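Local coordinates for protein nucleoporin NUP116 (PDB 3NF5) that probably serves as a structural constituent of the nuclear pore complex, to which this C-terminal domain targets it, at residues L93-P106 with Y141-A155. Sequence-based numbering, arbitrary orientation.
Sequences LNVRARISCYNCYP and YDPASGTYCFTVDHA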
loop_
_atom_site.group_PDB
_atom_site.type_symbol
_atom_site.label_atom_id
_atom_site.label_comp_id
_atom_site.label_asym_id
_atom_site.label_seq_id
_atom_site.Cartn_x
_atom_site.Cartn_y
_atom_site.Cartn_z
ATOM N N LEU A 93 -7.580 1.257 -11.000
ATOM C CA LEU A 93 -6.687 0.523 -10.061
ATOM C C LEU A 93 -7.276 -0.787 -9.499
ATOM O O LEU A 93 -6.662 -1.478 -8.656
ATOM C CB LEU A 93 -6.245 1.463 -8.956
ATOM C CG LEU A 93 -5.288 2.560 -9.427
ATOM C CD1 LEU A 93 -5.148 3.604 -8.334
ATOM C CD2 LEU A 93 -3.913 2.045 -9.843
ATOM N N ASN A 94 -8.487 -1.119 -9.932
ATOM C CA ASN A 94 -9.216 -2.254 -9.382
ATOM C C ASN A 94 -8.860 -3.564 -10.068
ATOM O O ASN A 94 -9.723 -4.199 -10.664
ATOM C CB ASN A 94 -10.735 -2.000 -9.417
ATOM C CG ASN A 94 -11.487 -2.788 -8.380
ATOM O OD1 ASN A 94 -10.904 -3.544 -7.574
ATOM N ND2 ASN A 94 -12.804 -2.611 -8.360
ATOM N N VAL A 95 -7.588 -3.967 -9.940
ATOM C CA VAL A 95 -7.001 -5.114 -10.586
ATOM C C VAL A 95 -6.088 -5.858 -9.582
ATOM O O VAL A 95 -5.980 -5.455 -8.390
ATOM C CB VAL A 95 -6.163 -4.660 -11.816
ATOM C CG1 VAL A 95 -7.058 -3.871 -12.842
ATOM C CG2 VAL A 95 -4.923 -3.812 -11.396
ATOM N N ARG A 96 -5.435 -6.908 -10.050
ATOM C CA ARG A 96 -4.690 -7.812 -9.198
ATOM C C ARG A 96 -3.428 -7.098 -8.666
ATOM O O ARG A 96 -2.784 -6.380 -9.410
ATOM C CB ARG A 96 -4.362 -9.063 -9.981
ATOM C CG ARG A 96 -3.898 -10.239 -9.175
ATOM C CD ARG A 96 -3.913 -11.485 -10.020
ATOM N NE ARG A 96 -3.251 -11.205 -11.302
ATOM C CZ ARG A 96 -1.979 -11.503 -11.616
ATOM N NH1 ARG A 96 -1.186 -12.155 -10.770
ATOM N NH2 ARG A 96 -1.500 -11.156 -12.810
ATOM N N ALA A 97 -3.083 -7.346 -7.406
ATOM C CA ALA A 97 -2.012 -6.582 -6.742
ATOM C C ALA A 97 -1.421 -7.410 -5.598
ATOM O O ALA A 97 -2.051 -8.326 -5.108
ATOM C CB ALA A 97 -2.519 -5.205 -6.248
ATOM N N ARG A 98 -0.194 -7.108 -5.227
ATOM C CA ARG A 98 0.452 -7.719 -4.089
ATOM C C ARG A 98 0.694 -6.530 -3.198
ATOM O O ARG A 98 1.297 -5.460 -3.638
ATOM C CB ARG A 98 1.769 -8.380 -4.463
ATOM C CG ARG A 98 2.604 -8.839 -3.292
ATOM C CD ARG A 98 3.843 -9.682 -3.682
ATOM N NE ARG A 98 3.509 -10.993 -4.265
ATOM C CZ ARG A 98 3.700 -11.348 -5.530
ATOM N NH1 ARG A 98 4.234 -10.510 -6.441
ATOM N NH2 ARG A 98 3.331 -12.567 -5.895
ATOM N N ILE A 99 0.257 -6.727 -1.958
ATOM C CA ILE A 99 0.404 -5.699 -0.899
ATOM C C ILE A 99 1.355 -6.158 0.218
ATOM O O ILE A 99 1.289 -7.306 0.682
ATOM C CB ILE A 99 -0.985 -5.340 -0.380
ATOM C CG1 ILE A 99 -1.842 -4.810 -1.568
ATOM C CG2 ILE A 99 -0.846 -4.257 0.798
ATOM C CD1 ILE A 99 -3.259 -4.470 -1.315
ATOM N N SER A 100 2.295 -5.299 0.596
ATOM C CA SER A 100 3.198 -5.584 1.710
ATOM C C SER A 100 2.962 -4.501 2.807
ATOM O O SER A 100 2.902 -3.340 2.490
ATOM C CB SER A 100 4.669 -5.555 1.263
ATOM O OG SER A 100 4.944 -6.452 0.164
ATOM N N CYS A 101 2.785 -4.934 4.046
ATOM C CA CYS A 101 2.612 -4.052 5.244
ATOM C C CYS A 101 3.765 -4.324 6.241
ATOM O O CYS A 101 4.117 -5.488 6.515
ATOM C CB CYS A 101 1.301 -4.349 5.892
ATOM S SG CYS A 101 -0.136 -4.013 4.909
ATOM N N TYR A 102 4.408 -3.247 6.710
ATOM C CA TYR A 102 5.648 -3.363 7.483
ATOM C C TYR A 102 5.330 -3.170 8.956
ATOM O O TYR A 102 4.378 -2.506 9.285
ATOM C CB TYR A 102 6.643 -2.274 7.016
ATOM C CG TYR A 102 6.912 -2.241 5.532
ATOM C CD1 TYR A 102 7.037 -3.410 4.791
ATOM C CD2 TYR A 102 7.161 -1.041 4.900
ATOM C CE1 TYR A 102 7.353 -3.361 3.436
ATOM C CE2 TYR A 102 7.497 -0.954 3.542
ATOM C CZ TYR A 102 7.560 -2.105 2.814
ATOM O OH TYR A 102 7.890 -1.997 1.495
ATOM N N ASN A 103 6.130 -3.781 9.829
ATOM C CA ASN A 103 5.981 -3.647 11.292
ATOM C C ASN A 103 4.600 -3.948 11.807
ATOM O O ASN A 103 4.065 -3.244 12.698
ATOM C CB ASN A 103 6.503 -2.265 11.738
ATOM C CG ASN A 103 7.930 -2.080 11.304
ATOM O OD1 ASN A 103 8.724 -2.979 11.514
ATOM N ND2 ASN A 103 8.235 -1.021 10.595
ATOM N N CYS A 104 4.036 -5.044 11.279
ATOM C CA CYS A 104 2.827 -5.602 11.785
ATOM C C CYS A 104 3.192 -6.596 12.867
ATOM O O CYS A 104 3.854 -7.585 12.609
ATOM C CB CYS A 104 2.044 -6.289 10.669
ATOM S SG CYS A 104 1.424 -5.087 9.471
ATOM N N TYR A 105 2.742 -6.320 14.093
ATOM C CA TYR A 105 3.046 -7.193 15.269
ATOM C C TYR A 105 1.817 -7.185 16.135
ATOM O O TYR A 105 1.184 -6.140 16.228
ATOM C CB TYR A 105 4.177 -6.598 16.077
ATOM C CG TYR A 105 5.537 -6.575 15.447
ATOM C CD1 TYR A 105 6.271 -7.733 15.310
ATOM C CD2 TYR A 105 6.109 -5.371 15.017
ATOM C CE1 TYR A 105 7.548 -7.699 14.744
ATOM C CE2 TYR A 105 7.358 -5.329 14.449
ATOM C CZ TYR A 105 8.083 -6.485 14.310
ATOM O OH TYR A 105 9.346 -6.422 13.753
ATOM N N PRO A 106 1.463 -8.333 16.757
ATOM C CA PRO A 106 0.383 -8.319 17.721
ATOM C C PRO A 106 0.778 -7.376 18.819
ATOM O O PRO A 106 1.977 -7.117 19.013
ATOM C CB PRO A 106 0.366 -9.765 18.254
ATOM C CG PRO A 106 1.246 -10.531 17.339
ATOM C CD PRO A 106 2.229 -9.580 16.854
ATOM N N TYR A 141 4.052 -14.055 6.339
ATOM C CA TYR A 141 4.191 -13.154 7.515
ATOM C C TYR A 141 5.448 -13.532 8.270
ATOM O O TYR A 141 5.564 -14.692 8.648
ATOM C CB TYR A 141 3.032 -13.283 8.474
ATOM C CG TYR A 141 3.272 -12.449 9.724
ATOM C CD1 TYR A 141 3.342 -11.073 9.644
ATOM C CD2 TYR A 141 3.437 -13.055 10.978
ATOM C CE1 TYR A 141 3.592 -10.291 10.779
ATOM C CE2 TYR A 141 3.653 -12.312 12.101
ATOM C CZ TYR A 141 3.765 -10.929 12.023
ATOM O OH TYR A 141 3.991 -10.151 13.180
ATOM N N ASP A 142 6.339 -12.561 8.470
ATOM C CA ASP A 142 7.599 -12.754 9.137
ATOM C C ASP A 142 7.550 -12.094 10.532
ATOM O O ASP A 142 7.585 -10.859 10.663
ATOM C CB ASP A 142 8.719 -12.170 8.319
ATOM C CG ASP A 142 10.078 -12.362 8.975
ATOM O OD1 ASP A 142 10.123 -12.791 10.147
ATOM O OD2 ASP A 142 11.091 -12.101 8.308
ATOM N N PRO A 143 7.439 -12.926 11.579
ATOM C CA PRO A 143 7.373 -12.452 12.966
ATOM C C PRO A 143 8.579 -11.615 13.413
ATOM O O PRO A 143 8.478 -10.816 14.375
ATOM C CB PRO A 143 7.329 -13.753 13.779
ATOM C CG PRO A 143 7.167 -14.833 12.858
ATOM C CD PRO A 143 7.429 -14.392 11.494
ATOM N N ALA A 144 9.714 -11.834 12.769
ATOM C CA ALA A 144 10.914 -11.097 13.099
ATOM C C ALA A 144 10.933 -9.663 12.570
ATOM O O ALA A 144 11.342 -8.744 13.281
ATOM C CB ALA A 144 12.116 -11.847 12.610
ATOM N N SER A 145 10.502 -9.453 11.318
ATOM C CA SER A 145 10.491 -8.101 10.720
ATOM C C SER A 145 9.132 -7.449 10.868
ATOM O O SER A 145 9.029 -6.227 10.785
ATOM C CB SER A 145 10.813 -8.155 9.225
ATOM O OG SER A 145 9.912 -9.026 8.588
ATOM N N GLY A 146 8.087 -8.260 11.070
ATOM C CA GLY A 146 6.702 -7.760 11.004
ATOM C C GLY A 146 6.167 -7.498 9.589
ATOM O O GLY A 146 5.163 -6.840 9.412
ATOM N N THR A 147 6.823 -8.028 8.579
ATOM C CA THR A 147 6.321 -7.884 7.198
ATOM C C THR A 147 5.226 -8.906 6.887
ATOM O O THR A 147 5.385 -10.113 7.098
ATOM C CB THR A 147 7.471 -7.934 6.186
ATOM O OG1 THR A 147 8.347 -6.844 6.447
ATOM C CG2 THR A 147 6.904 -7.799 4.707
ATOM N N TYR A 148 4.103 -8.416 6.409
ATOM C CA TYR A 148 2.951 -9.209 6.033
ATOM C C TYR A 148 2.754 -8.952 4.556
ATOM O O TYR A 148 2.718 -7.824 4.142
ATOM C CB TYR A 148 1.745 -8.773 6.795
ATOM C CG TYR A 148 0.355 -9.119 6.299
ATOM C CD1 TYR A 148 -0.015 -10.413 5.939
ATOM C CD2 TYR A 148 -0.593 -8.160 6.233
ATOM C CE1 TYR A 148 -1.317 -10.698 5.527
ATOM C CE2 TYR A 148 -1.857 -8.436 5.852
ATOM C CZ TYR A 148 -2.191 -9.696 5.438
ATOM O OH TYR A 148 -3.467 -9.918 5.037
ATOM N N CYS A 149 2.719 -10.024 3.791
ATOM C CA CYS A 149 2.511 -9.931 2.355
ATOM C C CYS A 149 1.319 -10.753 1.939
ATOM O O CYS A 149 1.164 -11.911 2.367
ATOM C CB CYS A 149 3.706 -10.455 1.588
ATOM S SG CYS A 149 5.197 -9.515 1.774
ATOM N N PHE A 150 0.507 -10.174 1.050
ATOM C CA PHE A 150 -0.657 -10.863 0.499
ATOM C C PHE A 150 -1.028 -10.304 -0.891
ATOM O O PHE A 150 -0.527 -9.239 -1.306
ATOM C CB PHE A 150 -1.825 -10.715 1.447
ATOM C CG PHE A 150 -2.305 -9.306 1.626
ATOM C CD1 PHE A 150 -3.440 -8.838 0.939
ATOM C CD2 PHE A 150 -1.629 -8.448 2.497
ATOM C CE1 PHE A 150 -3.915 -7.506 1.122
ATOM C CE2 PHE A 150 -2.060 -7.181 2.688
ATOM C CZ PHE A 150 -3.232 -6.680 2.009
ATOM N N THR A 151 -1.864 -11.037 -1.607
ATOM C CA THR A 151 -2.404 -10.570 -2.889
ATOM C C THR A 151 -3.901 -10.395 -2.792
ATOM O O THR A 151 -4.574 -10.958 -1.890
ATOM C CB THR A 151 -2.035 -11.472 -4.076
ATOM O OG1 THR A 151 -2.644 -12.753 -3.940
ATOM C CG2 THR A 151 -0.558 -11.655 -4.193
ATOM N N VAL A 152 -4.395 -9.565 -3.710
ATOM C CA VAL A 152 -5.801 -9.298 -3.886
ATOM C C VAL A 152 -6.056 -9.493 -5.366
ATOM O O VAL A 152 -5.215 -9.186 -6.189
ATOM C CB VAL A 152 -6.118 -7.904 -3.360
ATOM C CG1 VAL A 152 -5.868 -7.839 -1.854
ATOM C CG2 VAL A 152 -5.251 -6.815 -4.017
ATOM N N ASP A 153 -7.150 -10.136 -5.711
ATOM C CA ASP A 153 -7.616 -10.290 -7.099
ATOM C C ASP A 153 -8.022 -8.964 -7.791
ATOM O O ASP A 153 -7.740 -8.698 -8.990
ATOM C CB ASP A 153 -8.844 -11.201 -7.088
ATOM C CG ASP A 153 -8.561 -12.575 -6.598
ATOM O OD1 ASP A 153 -7.432 -13.039 -6.785
ATOM O OD2 ASP A 153 -9.493 -13.235 -6.054
ATOM N N HIS A 154 -8.706 -8.132 -7.031
ATOM C CA HIS A 154 -9.166 -6.817 -7.497
ATOM C C HIS A 154 -8.949 -5.862 -6.310
ATOM O O HIS A 154 -9.651 -5.974 -5.298
ATOM C CB HIS A 154 -10.661 -6.885 -7.894
ATOM C CG HIS A 154 -10.954 -7.844 -9.008
ATOM N ND1 HIS A 154 -10.699 -7.546 -10.329
ATOM C CD2 HIS A 154 -11.386 -9.120 -8.992
ATOM C CE1 HIS A 154 -10.997 -8.585 -11.085
ATOM N NE2 HIS A 154 -11.398 -9.564 -10.295
ATOM N N ALA A 155 -7.983 -4.960 -6.435
ATOM C CA ALA A 155 -7.470 -4.225 -5.280
ATOM C C ALA A 155 -8.493 -3.415 -4.459
ATOM O O ALA A 155 -8.308 -3.254 -3.252
ATOM C CB ALA A 155 -6.271 -3.346 -5.696
HETATM O O HOH W 1 8.600 -5.093 8.414
#
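Gly-146 packs its bare CA over one face of the Tyr-105 ring, 4.1 Å from the ring centroid, in a CH-pi contact that leaves no space for a side chain on that side. Its backbone is left-handed (phi 76°), and with Thr-147 it faces Asp-142 in a G1 bulge of the 142-147 hairpin. The carbonyl of Gly-146 accepts from Cys-104 N (2.8 Å), while Tyr-141 OH, from strand 137-142 on the far side of 147-152, donates a short bond to Cys-104 O (2.6 Å) that lies near the tyrosine ring plane; the Tyr-141 ring also meets Tyr-126 of helix 122-132 edge-to-face. A water bridges the two segments, accepting from Asn-103 N, donating to Ser-145 O and bonded to Thr-147 OG1.

Beyond this end, six backbone bonds pair 97-101 with 147-152, the shortest from Ile-99 N to Phe-150 O (2.7 Å). Phe-150, with CG wedged between its backbone N and carbonyl carbon (chi1 64°), brings its ring toward Ile-99 of the partner strand. Ile-99 CB lies over one face in a CH-pi contact, offset toward the rim and 3.5 Å from Phe-150 CZ; Tyr-148 OH lies over the opposite one. Val-152 CG2 extends this apolar row to Ala-97 CB (3.9 Å). On the other face, Arg-98 runs alongside Thr-151 to a salt bridge with Glu-139. Strands 97-101 and 147-152 are fourth and fifth in the antiparallel six-stranded sheet of a Nup98-type autopeptidase-family domain, 147-152 adjoining edge strand 137-142.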